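Long-range contacts in aminopentol aminotransferase (Sphingopyxis macrogoltabida, PDB 6HBS), which catalyses the pyridoxal-phosphate-dependent deamination of aminopentol, the hydrolysed form of fumonisin B1, to its 2-keto product, with pyruvate as preferred amino acceptor: residues 127-132 with 278-282; 227-231 with 241-245; 28-32 with 412-416; 200-205 with 344-348; 43-47 with 383-388. All blocks are in the same frame, centred on the assembly; numbering follows the deposited sequence.

In the fold
Read from the N terminus, residues 28-32 are the first to find a distant mate: contact 3 joins them to the last modelled residues, 412-416, and closes a loop that holds the other four contacts. Contact 5 comes next, tying the hairpin at 43-47 to the start of helix 386-405 and enclosing contacts 1, 2 and 4. Contact 1 pairs helix 118-133 with helix 276-281, and its loop encloses contact 2, which begins on central strand 226-230. Contact 4 links 200-205 to strand 346-349; it crosses contact 1 along the chain and also encloses contact 2. In space contacts 3 and 4 touch through Leu416 and Phe202.

Contact 1: 127-132 with 278-282; sequences VLARAH and AARDI
Leu128 and Ile282 carry an apolar helix-to-helix junction in the large, cofactor-binding domain of this fold-type I aminotransferase, where helix 118-133 meets the end of helix 276-281. The two methyls of Leu128 divide the work: CD1 lies 3.7 Å from Ala279 CB, while CD2 lies 3.8 Å from Ala278 CB. Behind this fork, Leu128 CB receives Ile282 CD1. The other branch of Ile282 points elsewhere: its CG2 touches Val127 CG1, at 3.7 Å, and Ala131 CB, at 3.8 Å. Ile282 CG1 stands between the backbone N and the carbonyl carbon (chi1 63°), a rotamer that sends CD1 to Leu128 and leaves CG2 to Val127 and Ala131. The backbones come within 5.0 Å at His132 CA and Ala278 CA, an approach consistent with the small alanine on one side. In the next shell, Leu128 and Ala279 both rest on Trp111 of strand 111-115, and Leu128 also reaches Leu226. Pro19 of the second subunit packs on Ala279, and Ala157 of that subunit on Val127, placing the junction beside the dimer interface. At the polar margin one water bridges the helices: it accepts from Ala278 N at 3.0 Å and lies in the ring plane of His132, 2.8 Å from ND1.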
# COMPACT_ATOMS: atom_id res chain seq x y z
N VAL A 127 -7.68 -9.49 -10.87
CA VAL A 127 -8.00 -8.72 -12.06
C VAL A 127 -7.26 -9.30 -13.28
O VAL A 127 -7.89 -9.49 -14.34
CB VAL A 127 -7.73 -7.22 -11.84
CG1 VAL A 127 -7.90 -6.43 -13.13
CG2 VAL A 127 -8.62 -6.66 -10.76
N LEU A 128 -5.96 -9.60 -13.15
CA LEU A 128 -5.18 -10.24 -14.20
C LEU A 128 -5.90 -11.51 -14.70
O LEU A 128 -6.03 -11.70 -15.90
CB LEU A 128 -3.79 -10.58 -13.68
CG LEU A 128 -2.71 -10.91 -14.71
CD1 LEU A 128 -1.32 -10.72 -14.09
CD2 LEU A 128 -2.80 -12.33 -15.23
N ALA A 129 -6.32 -12.38 -13.77
CA ALA A 129 -6.90 -13.67 -14.14
C ALA A 129 -8.19 -13.49 -14.95
O ALA A 129 -8.40 -14.22 -15.93
CB ALA A 129 -7.11 -14.54 -12.92
N ARG A 130 -9.02 -12.51 -14.57
CA ARG A 130 -10.23 -12.20 -15.28
C ARG A 130 -9.89 -11.66 -16.68
O ARG A 130 -10.51 -12.09 -17.65
CB ARG A 130 -11.08 -11.22 -14.47
CG ARG A 130 -11.68 -11.83 -13.22
CD ARG A 130 -12.44 -10.84 -12.35
NE ARG A 130 -13.26 -11.60 -11.41
CZ ARG A 130 -13.75 -11.13 -10.28
NH1 ARG A 130 -13.47 -9.89 -9.90
NH2 ARG A 130 -14.51 -11.92 -9.53
N ALA A 131 -8.91 -10.74 -16.79
CA ALA A 131 -8.43 -10.26 -18.10
C ALA A 131 -7.92 -11.40 -18.99
O ALA A 131 -8.17 -11.39 -20.20
CB ALA A 131 -7.36 -9.21 -17.95
N HIS A 132 -7.17 -12.32 -18.39
CA HIS A 132 -6.49 -13.38 -19.09
C HIS A 132 -7.51 -14.35 -19.68
O HIS A 132 -7.36 -14.78 -20.82
CB HIS A 132 -5.55 -14.14 -18.16
CG HIS A 132 -4.88 -15.32 -18.79
ND1 HIS A 132 -3.73 -15.22 -19.53
CD2 HIS A 132 -5.18 -16.64 -18.76
CE1 HIS A 132 -3.36 -16.42 -19.94
NE2 HIS A 132 -4.24 -17.32 -19.49
N ALA A 278 -1.90 -10.36 -20.22
CA ALA A 278 -2.97 -9.86 -19.36
C ALA A 278 -2.40 -8.87 -18.32
O ALA A 278 -3.04 -7.91 -17.95
CB ALA A 278 -3.66 -11.01 -18.67
N ALA A 279 -1.20 -9.16 -17.84
CA ALA A 279 -0.52 -8.27 -16.91
C ALA A 279 -0.30 -6.90 -17.55
O ALA A 279 -0.33 -5.87 -16.86
CB ALA A 279 0.80 -8.88 -16.51
N ARG A 280 -0.04 -6.87 -18.86
CA ARG A 280 0.13 -5.57 -19.56
C ARG A 280 -1.19 -4.85 -19.81
O ARG A 280 -1.21 -3.61 -19.90
CB ARG A 280 0.87 -5.78 -20.88
CG ARG A 280 2.28 -6.32 -20.69
CD ARG A 280 2.88 -6.72 -22.02
NE ARG A 280 3.16 -5.54 -22.82
CZ ARG A 280 3.61 -5.58 -24.07
NH1 ARG A 280 3.70 -6.74 -24.69
NH2 ARG A 280 3.92 -4.46 -24.70
N ASP A 281 -2.29 -5.60 -19.96
CA ASP A 281 -3.58 -5.03 -20.35
C ASP A 281 -4.25 -4.37 -19.16
O ASP A 281 -4.97 -3.40 -19.32
CB ASP A 281 -4.55 -6.07 -20.92
CG ASP A 281 -4.22 -6.61 -22.30
OD1 ASP A 281 -3.38 -6.00 -23.00
OD2 ASP A 281 -4.77 -7.67 -22.66
N ILE A 282 -4.08 -4.92 -17.96
CA ILE A 282 -4.73 -4.36 -16.77
C ILE A 282 -4.03 -3.06 -16.38
O ILE A 282 -2.91 -2.83 -16.77
CB ILE A 282 -4.73 -5.36 -15.58
CG1 ILE A 282 -3.31 -5.71 -15.11
CG2 ILE A 282 -5.56 -6.58 -15.93
CD1 ILE A 282 -3.26 -6.60 -13.90
O HOH W 1 -2.16 -13.31 -20.76

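Contact 2: 227-231 with 241-245; sequences LVVDD and DCSWT. With PLP (pyridoxal-5'-phosphate), chain C.
Asp231 OD2 accepts the backbone N-H of Ser243 at 2.8 Å, in a nearly straight bond (172°) that uses the syn lone pair of the oxygen. The other carboxylate oxygen, Asp231 OD1, takes the hydroxyl Ser243 OG at 2.5 Å, so short that the exact length is doubtful. The serine faces both oxygens, which would limit rotation of the carboxylate. Ser243 OG lies beside its own backbone N (chi1 -60°), which brings its two donors to the same partner. They sit in a type I turn, Cys242 to Thr245, closed by Thr245 N on Cys242 O. Further back along the strand, toward its N-terminal end, the contact becomes apolar: Val229 CG1 meets Cys242 SG at 3.7 Å, and Val229 CG2 approaches Trp244 CE3 at 3.8 Å. Leu227 CD2 reaches the indole near its plane, 4.2 Å from CZ3. On the strand, Asp230 alternates with these residues and turns to the cofactor, its OD2 lying 2.7 Å from PLP N1, the aspartate-pyridine pairing of fold-type I enzymes; His146 also bonds OD2. Strand 226-230 runs between strands 189-194 and 253-256 of the central sheet, while Trp244 packs on Ala213 of helix 210-223 and bonds Pro196 O through NE1.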
# COMPACT_ATOMS: atom_id res chain seq x y z
N LEU A 227 -3.69 -20.80 -11.70
CA LEU A 227 -3.38 -21.19 -10.33
C LEU A 227 -2.55 -20.08 -9.68
O LEU A 227 -1.47 -19.75 -10.15
CB LEU A 227 -2.62 -22.51 -10.29
CG LEU A 227 -2.30 -23.01 -8.88
CD1 LEU A 227 -3.57 -23.12 -8.05
CD2 LEU A 227 -1.55 -24.32 -8.90
N VAL A 228 -3.09 -19.55 -8.59
CA VAL A 228 -2.47 -18.47 -7.85
C VAL A 228 -2.12 -18.98 -6.45
O VAL A 228 -3.02 -19.31 -5.66
CB VAL A 228 -3.39 -17.25 -7.76
CG1 VAL A 228 -2.67 -16.09 -7.09
CG2 VAL A 228 -3.96 -16.84 -9.13
N VAL A 229 -0.83 -19.01 -6.11
CA VAL A 229 -0.45 -19.34 -4.74
C VAL A 229 -0.23 -18.03 -3.98
O VAL A 229 0.60 -17.23 -4.39
CB VAL A 229 0.78 -20.25 -4.69
CG1 VAL A 229 1.39 -20.31 -3.31
CG2 VAL A 229 0.44 -21.64 -5.18
N ASP A 230 -0.95 -17.84 -2.87
CA ASP A 230 -0.77 -16.66 -2.06
C ASP A 230 0.32 -16.95 -1.02
O ASP A 230 0.03 -17.53 0.00
CB ASP A 230 -2.09 -16.21 -1.45
CG ASP A 230 -1.96 -14.96 -0.61
OD1 ASP A 230 -0.80 -14.53 -0.40
OD2 ASP A 230 -3.00 -14.51 -0.10
N ASP A 231 1.54 -16.49 -1.31
CA ASP A 231 2.72 -16.74 -0.49
C ASP A 231 3.09 -15.50 0.32
O ASP A 231 4.25 -15.39 0.77
CB ASP A 231 3.92 -17.19 -1.32
CG ASP A 231 4.40 -18.59 -0.97
OD1 ASP A 231 4.34 -18.96 0.23
OD2 ASP A 231 4.88 -19.27 -1.90
N ASP A 241 11.93 -20.58 -2.62
CA ASP A 241 11.09 -20.47 -3.78
C ASP A 241 9.64 -20.55 -3.27
O ASP A 241 9.40 -20.55 -2.05
CB ASP A 241 11.53 -21.55 -4.79
CG ASP A 241 11.05 -21.39 -6.23
OD1 ASP A 241 10.06 -20.67 -6.47
OD2 ASP A 241 11.68 -21.97 -7.10
N CYS A 242 8.68 -20.55 -4.19
CA CYS A 242 7.29 -20.67 -3.87
C CYS A 242 7.13 -21.86 -2.90
O CYS A 242 7.78 -22.89 -3.08
CB CYS A 242 6.48 -20.90 -5.13
SG CYS A 242 4.70 -21.08 -4.85
N SER A 243 6.27 -21.70 -1.90
CA SER A 243 6.13 -22.65 -0.82
C SER A 243 5.57 -24.00 -1.31
O SER A 243 5.54 -24.91 -0.51
CB SER A 243 5.26 -22.08 0.25
OG SER A 243 5.82 -20.88 0.78
N TRP A 244 5.04 -24.11 -2.54
CA TRP A 244 4.62 -25.40 -3.10
C TRP A 244 5.73 -26.12 -3.88
O TRP A 244 5.46 -27.14 -4.51
CB TRP A 244 3.34 -25.26 -3.95
CG TRP A 244 2.11 -25.36 -3.09
CD1 TRP A 244 2.05 -25.43 -1.73
CD2 TRP A 244 0.76 -25.45 -3.55
NE1 TRP A 244 0.75 -25.55 -1.31
CE2 TRP A 244 -0.06 -25.55 -2.40
CE3 TRP A 244 0.17 -25.46 -4.82
CZ2 TRP A 244 -1.45 -25.65 -2.49
CZ3 TRP A 244 -1.21 -25.54 -4.89
CH2 TRP A 244 -2.00 -25.62 -3.74
N THR A 245 6.96 -25.61 -3.83
CA THR A 245 8.07 -26.23 -4.56
C THR A 245 8.26 -27.69 -4.15
O THR A 245 8.41 -28.53 -5.03
CB THR A 245 9.41 -25.53 -4.31
OG1 THR A 245 9.27 -24.14 -4.58
CG2 THR A 245 10.49 -26.10 -5.20
N1 PLP C . -2.45 -12.79 1.91
C2 PLP C . -2.04 -13.46 3.01
C2A PLP C . -1.93 -14.97 3.02
C3 PLP C . -1.64 -12.71 4.19
O3 PLP C . -1.22 -13.34 5.31
C4 PLP C . -1.70 -11.23 4.16
C4A PLP C . -1.27 -10.49 5.37
C5 PLP C . -2.23 -10.62 2.90
C6 PLP C . -2.55 -11.45 1.83
C5A PLP C . -2.37 -9.10 2.71
O4P PLP C . -1.10 -8.42 2.92
P PLP C . -1.24 -6.92 3.48
O1P PLP C . -1.73 -6.98 4.85
O2P PLP C . -2.26 -6.27 2.59
O3P PLP C . 0.19 -6.44 3.35

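Contact 3: 28-32 with 412-416; sequences TRLLP and PHPIL
His413 lays its imidazole against the backbone of the 28-32 turn, with Leu30 O 4.0 Å above the ring plane and over its centre. At the ring edge, near the plane, Leu31 O stands 3.2 Å from His413 NE2. Separately, His413 CE1 lies 3.3 Å from Arg29 O. Pro414 CD occupies the opposite face, so the ring is held between the turn and its own neighbour. Its ring orientation has a second support: Leu416 N donates to His413 ND1 at 3.2 Å, only 8° out of the ring plane. The partners are two loops, a type I turn from Thr28 to Leu31 between helix 5-17 and strand 39-43, and the last modelled residues after helix 386-405, which settle on it. With an alanine here in place of His413, Leu416 N is likely to lose its acceptor and a gap to open beneath the Leu30 carbonyl. Alongside, Ile415 CG2 extends opposite the backbone N and touches both Leu30 CD2, at 3.6 Å, and Arg29 NH2, at 3.5 Å. The Arg29 chain bends at chi3 (-144°) and crosses Ile415 at about a right angle, with Ile415 CG1 over one guanidinium face. Beyond the pair of loops, Tyr359 of helix 356-367 bonds Leu30 O and packs on Pro32 and Leu416.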
# COMPACT_ATOMS: atom_id res chain seq x y z
N THR A 28 -5.00 -4.87 19.74
CA THR A 28 -5.06 -5.78 20.88
C THR A 28 -6.49 -5.96 21.40
O THR A 28 -6.67 -6.51 22.47
CB THR A 28 -4.12 -5.29 22.00
OG1 THR A 28 -4.59 -4.02 22.42
CG2 THR A 28 -2.69 -5.17 21.54
N ARG A 29 -7.51 -5.51 20.64
CA ARG A 29 -8.91 -5.54 21.06
C ARG A 29 -9.35 -6.95 21.52
O ARG A 29 -10.16 -7.06 22.44
CB ARG A 29 -9.78 -5.08 19.89
CG ARG A 29 -11.27 -5.11 20.18
CD ARG A 29 -12.06 -4.17 19.29
NE ARG A 29 -13.16 -3.59 20.05
CZ ARG A 29 -14.36 -4.15 20.21
NH1 ARG A 29 -15.18 -3.66 21.14
NH2 ARG A 29 -14.74 -5.17 19.46
N LEU A 30 -8.87 -8.01 20.86
CA LEU A 30 -9.30 -9.39 21.12
C LEU A 30 -8.26 -10.16 21.95
O LEU A 30 -8.41 -11.38 22.06
CB LEU A 30 -9.52 -10.11 19.79
CG LEU A 30 -10.63 -9.55 18.90
CD1 LEU A 30 -10.73 -10.34 17.60
CD2 LEU A 30 -11.96 -9.56 19.64
N LEU A 31 -7.25 -9.48 22.52
CA LEU A 31 -6.20 -10.12 23.34
C LEU A 31 -6.44 -9.83 24.81
O LEU A 31 -7.16 -8.90 25.15
CB LEU A 31 -4.82 -9.61 22.92
CG LEU A 31 -4.31 -10.16 21.60
CD1 LEU A 31 -3.07 -9.41 21.14
CD2 LEU A 31 -4.05 -11.65 21.69
N PRO A 32 -5.84 -10.60 25.75
CA PRO A 32 -5.88 -10.22 27.16
C PRO A 32 -5.40 -8.79 27.36
O PRO A 32 -4.58 -8.27 26.59
CB PRO A 32 -5.01 -11.28 27.86
CG PRO A 32 -5.10 -12.49 26.93
CD PRO A 32 -5.20 -11.90 25.52
N PRO A 412 -13.32 -16.61 29.95
CA PRO A 412 -13.14 -16.26 28.53
C PRO A 412 -13.05 -14.74 28.37
O PRO A 412 -13.50 -13.99 29.23
CB PRO A 412 -14.41 -16.83 27.85
CG PRO A 412 -15.45 -16.81 28.95
CD PRO A 412 -14.69 -17.07 30.24
N HIS A 413 -12.45 -14.30 27.27
CA HIS A 413 -12.36 -12.89 26.93
C HIS A 413 -13.77 -12.35 26.62
O HIS A 413 -14.45 -12.92 25.78
CB HIS A 413 -11.40 -12.75 25.74
CG HIS A 413 -11.12 -11.34 25.36
ND1 HIS A 413 -12.01 -10.60 24.59
CD2 HIS A 413 -10.07 -10.54 25.64
CE1 HIS A 413 -11.49 -9.39 24.42
NE2 HIS A 413 -10.30 -9.33 25.04
N PRO A 414 -14.24 -11.24 27.26
CA PRO A 414 -15.63 -10.78 27.08
C PRO A 414 -16.02 -10.53 25.61
O PRO A 414 -17.01 -11.11 25.13
CB PRO A 414 -15.71 -9.45 27.87
CG PRO A 414 -14.26 -9.07 28.15
CD PRO A 414 -13.49 -10.38 28.18
N ILE A 415 -15.24 -9.69 24.92
CA ILE A 415 -15.51 -9.30 23.53
C ILE A 415 -15.54 -10.56 22.65
O ILE A 415 -16.37 -10.67 21.74
CB ILE A 415 -14.52 -8.23 23.02
CG1 ILE A 415 -14.65 -6.90 23.77
CG2 ILE A 415 -14.64 -8.03 21.51
CD1 ILE A 415 -13.56 -6.62 24.80
N LEU A 416 -14.65 -11.52 22.94
CA LEU A 416 -14.62 -12.83 22.28
C LEU A 416 -15.61 -13.77 22.99
O LEU A 416 -16.81 -13.72 22.75
CB LEU A 416 -13.19 -13.37 22.36
CG LEU A 416 -13.01 -14.79 21.83
CD1 LEU A 416 -12.91 -14.79 20.33
CD2 LEU A 416 -11.78 -15.43 22.45

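Contact 4: 200-205 with 344-348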
# COMPACT_ATOMS: atom_id res chain seq x y z
N GLU A 200 -4.85 -19.81 9.45
CA GLU A 200 -5.92 -18.87 9.78
C GLU A 200 -6.11 -18.78 11.29
O GLU A 200 -5.79 -19.72 12.03
CB GLU A 200 -7.23 -19.28 9.10
CG GLU A 200 -7.11 -19.38 7.59
CD GLU A 200 -6.71 -18.09 6.88
OE1 GLU A 200 -6.13 -18.15 5.77
OE2 GLU A 200 -7.00 -17.03 7.42
N VAL A 201 -6.73 -17.67 11.71
CA VAL A 201 -6.98 -17.36 13.11
C VAL A 201 -8.01 -18.32 13.71
O VAL A 201 -8.93 -18.77 13.05
CB VAL A 201 -7.38 -15.90 13.33
CG1 VAL A 201 -6.23 -14.97 12.93
CG2 VAL A 201 -8.68 -15.54 12.62
N PHE A 202 -7.83 -18.58 15.01
CA PHE A 202 -8.75 -19.38 15.83
C PHE A 202 -8.92 -20.80 15.27
O PHE A 202 -9.85 -21.48 15.65
CB PHE A 202 -10.11 -18.69 15.96
CG PHE A 202 -10.07 -17.42 16.78
CD1 PHE A 202 -10.01 -17.49 18.16
CD2 PHE A 202 -10.05 -16.18 16.17
CE1 PHE A 202 -9.98 -16.33 18.91
CE2 PHE A 202 -10.00 -15.02 16.92
CZ PHE A 202 -9.96 -15.10 18.29
N GLU A 203 -8.00 -21.26 14.43
CA GLU A 203 -8.14 -22.55 13.79
C GLU A 203 -6.77 -23.23 13.75
O GLU A 203 -5.74 -22.56 13.52
CB GLU A 203 -8.77 -22.34 12.41
CG GLU A 203 -8.94 -23.62 11.61
CD GLU A 203 -9.44 -23.40 10.18
OE1 GLU A 203 -9.21 -24.28 9.33
OE2 GLU A 203 -10.04 -22.33 9.92
N ASP A 204 -6.76 -24.55 13.95
CA ASP A 204 -5.57 -25.37 13.83
C ASP A 204 -5.06 -25.25 12.40
O ASP A 204 -5.85 -25.12 11.44
CB ASP A 204 -5.80 -26.84 14.22
CG ASP A 204 -6.16 -27.06 15.69
OD1 ASP A 204 -5.55 -26.43 16.57
OD2 ASP A 204 -7.08 -27.85 15.96
N GLN A 205 -3.73 -25.22 12.28
CA GLN A 205 -3.06 -25.19 10.99
C GLN A 205 -2.93 -26.63 10.46
O GLN A 205 -3.04 -27.60 11.21
CB GLN A 205 -1.71 -24.49 11.11
CG GLN A 205 -1.87 -23.04 11.52
CD GLN A 205 -0.62 -22.21 11.32
OE1 GLN A 205 -0.69 -21.15 10.71
NE2 GLN A 205 0.51 -22.68 11.86
N MET A 344 6.47 -21.53 11.73
CA MET A 344 5.29 -20.66 11.69
C MET A 344 4.18 -21.32 12.49
O MET A 344 3.16 -21.71 11.92
CB MET A 344 4.77 -20.43 10.27
CG MET A 344 5.71 -19.65 9.42
SD MET A 344 5.10 -19.31 7.74
CE MET A 344 3.44 -18.69 7.98
N PRO A 345 4.36 -21.49 13.82
CA PRO A 345 3.50 -22.38 14.59
C PRO A 345 2.22 -21.74 15.10
O PRO A 345 2.17 -20.55 15.42
CB PRO A 345 4.43 -22.80 15.76
CG PRO A 345 5.29 -21.58 16.00
CD PRO A 345 5.47 -20.95 14.62
N GLN A 346 1.17 -22.56 15.14
CA GLN A 346 -0.05 -22.26 15.85
C GLN A 346 -0.02 -23.13 17.11
O GLN A 346 0.16 -24.35 17.03
CB GLN A 346 -1.26 -22.57 14.97
CG GLN A 346 -2.61 -22.19 15.54
CD GLN A 346 -2.94 -20.75 15.23
OE1 GLN A 346 -2.32 -19.84 15.79
NE2 GLN A 346 -3.93 -20.55 14.35
N ILE A 347 -0.14 -22.49 18.27
CA ILE A 347 0.06 -23.17 19.56
C ILE A 347 -1.20 -22.92 20.40
O ILE A 347 -1.35 -21.89 21.00
CB ILE A 347 1.35 -22.69 20.25
CG1 ILE A 347 2.58 -22.92 19.37
CG2 ILE A 347 1.50 -23.38 21.60
CD1 ILE A 347 3.89 -22.34 19.92
N PHE A 348 -2.12 -23.88 20.33
CA PHE A 348 -3.34 -23.87 21.07
C PHE A 348 -3.31 -24.95 22.17
O PHE A 348 -2.44 -25.83 22.18
CB PHE A 348 -4.51 -24.19 20.12
CG PHE A 348 -4.89 -23.13 19.11
CD1 PHE A 348 -4.29 -21.88 19.07
CD2 PHE A 348 -5.88 -23.40 18.18
CE1 PHE A 348 -4.66 -20.94 18.12
CE2 PHE A 348 -6.23 -22.47 17.21
CZ PHE A 348 -5.63 -21.23 17.20
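Two glutamine side chains bind the type II turn of Glu200 to Glu203, and the residues after it, to strand 346-349 and the residues leading into it; the strand pairs with strand 336-339 in a two-stranded antiparallel sheet. Gln346 NE2 donates to Glu203 O at 2.8 Å with an N-H...O angle of 161°; the donor is tilted 28° from the carbonyl plane. Glu200 O, at the start of the turn, lies 3.1 Å from the same nitrogen. In the reverse direction Gln205 NE2 donates an N-H to Met344 O at 2.8 Å, lying in the carbonyl plane and with that oxygen in its own amide plane. The two side chains cross at about a right angle, Gln205 CG resting 3.5 Å from Gln346 CB. Gln346 CG starts anti to the backbone N and the chain then bends at chi2 (86°), turning the amide toward the loop. The acids have further mates: Glu203 forms a salt bridge with Arg198 and Asp204 OD2 one with Lys337, while Glu200 OE1 accepts from Tyr145 N of the cofactor pocket. Gln346 CG also covers one face of the Phe348 ring. At the edge of that ring, in its plane, sits Glu203 N, 3.5 Å from Phe348 CE2.

Contact 5: 43-47 with 383-388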
# COMPACT_ATOMS: atom_id res chain seq x y z
N LEU A 43 14.90 -4.81 18.04
CA LEU A 43 16.22 -5.22 17.64
C LEU A 43 16.34 -6.75 17.71
O LEU A 43 15.99 -7.38 18.73
CB LEU A 43 17.26 -4.58 18.57
CG LEU A 43 18.72 -4.89 18.24
CD1 LEU A 43 19.11 -4.23 16.92
CD2 LEU A 43 19.67 -4.46 19.37
N GLY A 44 16.87 -7.34 16.65
CA GLY A 44 17.08 -8.77 16.59
C GLY A 44 15.75 -9.50 16.64
O GLY A 44 14.95 -9.33 15.73
N ALA A 45 15.52 -10.28 17.71
CA ALA A 45 14.27 -11.01 17.91
C ALA A 45 13.47 -10.40 19.07
O ALA A 45 12.59 -11.05 19.60
CB ALA A 45 14.55 -12.47 18.17
N ARG A 46 13.76 -9.15 19.43
CA ARG A 46 13.14 -8.53 20.56
C ARG A 46 12.40 -7.25 20.15
O ARG A 46 12.85 -6.49 19.31
CB ARG A 46 14.19 -8.19 21.63
CG ARG A 46 14.61 -9.38 22.47
CD ARG A 46 15.70 -9.06 23.49
NE ARG A 46 15.92 -10.18 24.42
CZ ARG A 46 16.41 -11.37 24.06
NH1 ARG A 46 16.81 -11.58 22.82
NH2 ARG A 46 16.45 -12.35 24.95
N ILE A 47 11.32 -6.97 20.88
CA ILE A 47 10.61 -5.69 20.87
C ILE A 47 10.55 -5.18 22.30
O ILE A 47 10.56 -5.99 23.24
CB ILE A 47 9.19 -5.82 20.30
CG1 ILE A 47 8.34 -6.80 21.12
CG2 ILE A 47 9.25 -6.20 18.84
CD1 ILE A 47 7.02 -7.21 20.45
N ALA A 383 17.07 -14.40 13.53
CA ALA A 383 17.73 -13.73 14.64
C ALA A 383 17.39 -14.36 15.99
O ALA A 383 18.01 -13.99 16.97
CB ALA A 383 17.40 -12.27 14.67
N HIS A 384 16.41 -15.28 16.06
CA HIS A 384 16.15 -16.05 17.28
C HIS A 384 17.35 -16.98 17.54
O HIS A 384 17.67 -17.78 16.71
CB HIS A 384 14.85 -16.84 17.20
CG HIS A 384 13.60 -16.04 17.32
ND1 HIS A 384 13.11 -15.26 16.28
CD2 HIS A 384 12.76 -15.84 18.34
CE1 HIS A 384 12.00 -14.67 16.65
NE2 HIS A 384 11.74 -15.01 17.92
N THR A 385 17.98 -16.85 18.71
CA THR A 385 19.18 -17.64 19.08
C THR A 385 18.80 -18.82 19.98
O THR A 385 17.67 -18.93 20.51
CB THR A 385 20.20 -16.77 19.81
OG1 THR A 385 19.62 -16.34 21.05
CG2 THR A 385 20.61 -15.56 18.99
N VAL A 386 19.76 -19.73 20.18
CA VAL A 386 19.57 -20.85 21.12
C VAL A 386 19.25 -20.31 22.51
O VAL A 386 18.37 -20.85 23.16
CB VAL A 386 20.77 -21.82 21.11
CG1 VAL A 386 20.78 -22.66 19.84
CG2 VAL A 386 22.10 -21.10 21.27
N ASP A 387 19.93 -19.24 22.94
CA ASP A 387 19.65 -18.61 24.25
C ASP A 387 18.24 -18.04 24.29
O ASP A 387 17.57 -18.07 25.36
CB ASP A 387 20.60 -17.47 24.62
CG ASP A 387 20.51 -17.12 26.11
OD1 ASP A 387 19.65 -16.27 26.50
OD2 ASP A 387 21.25 -17.74 26.89
N ASP A 388 17.79 -17.43 23.17
CA ASP A 388 16.41 -16.94 23.16
C ASP A 388 15.43 -18.08 23.44
O ASP A 388 14.50 -17.91 24.19
CB ASP A 388 16.06 -16.29 21.82
CG ASP A 388 16.81 -15.01 21.56
OD1 ASP A 388 17.23 -14.37 22.54
OD2 ASP A 388 17.02 -14.69 20.38
O HOH W 2 18.04 -14.64 25.61
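Ala45 CB stands squarely over the His384 imidazole, 3.6 Å from the ring centroid and 4° off the normal, a CH-pi contact in which the methyl is almost equally far from all five ring atoms. Beside it, Ala383 CB packs on the backbone of Gly44, 3.8 Å from its carbonyl carbon. The third pairing is ionic: Arg46 NH1 donates to Asp388 OD1 at 2.8 Å, and NH2 adds a weak bond to the same oxygen. This oxygen lies at the guanidinium edge, in plane, yet the arginine meets the carboxylate from above, the two planes being 50° apart. Arg46 runs extended from CG to NE, which carries the guanidinium from the hairpin to the helix start. That hairpin is a type II' turn, Leu43 to Arg46, joining strands 39-43 and 46-49; its partner is the N-terminal end of helix 386-405, where Thr385 and Asp388 form a capping box. Thr385 N donates to Asp388 OD2 at 2.9 Å, and Asp388 N to Thr385 OG1 at 3.0 Å. Were Asp388 an alanine, Arg46 would probably lose its salt-bridge partner and Thr385 N this acceptor. A water accepting from Arg46 NH2 lies close to Asp387 OD1. His384 ND1 bonds Ser381 OG, and the ring also meets Tyr58.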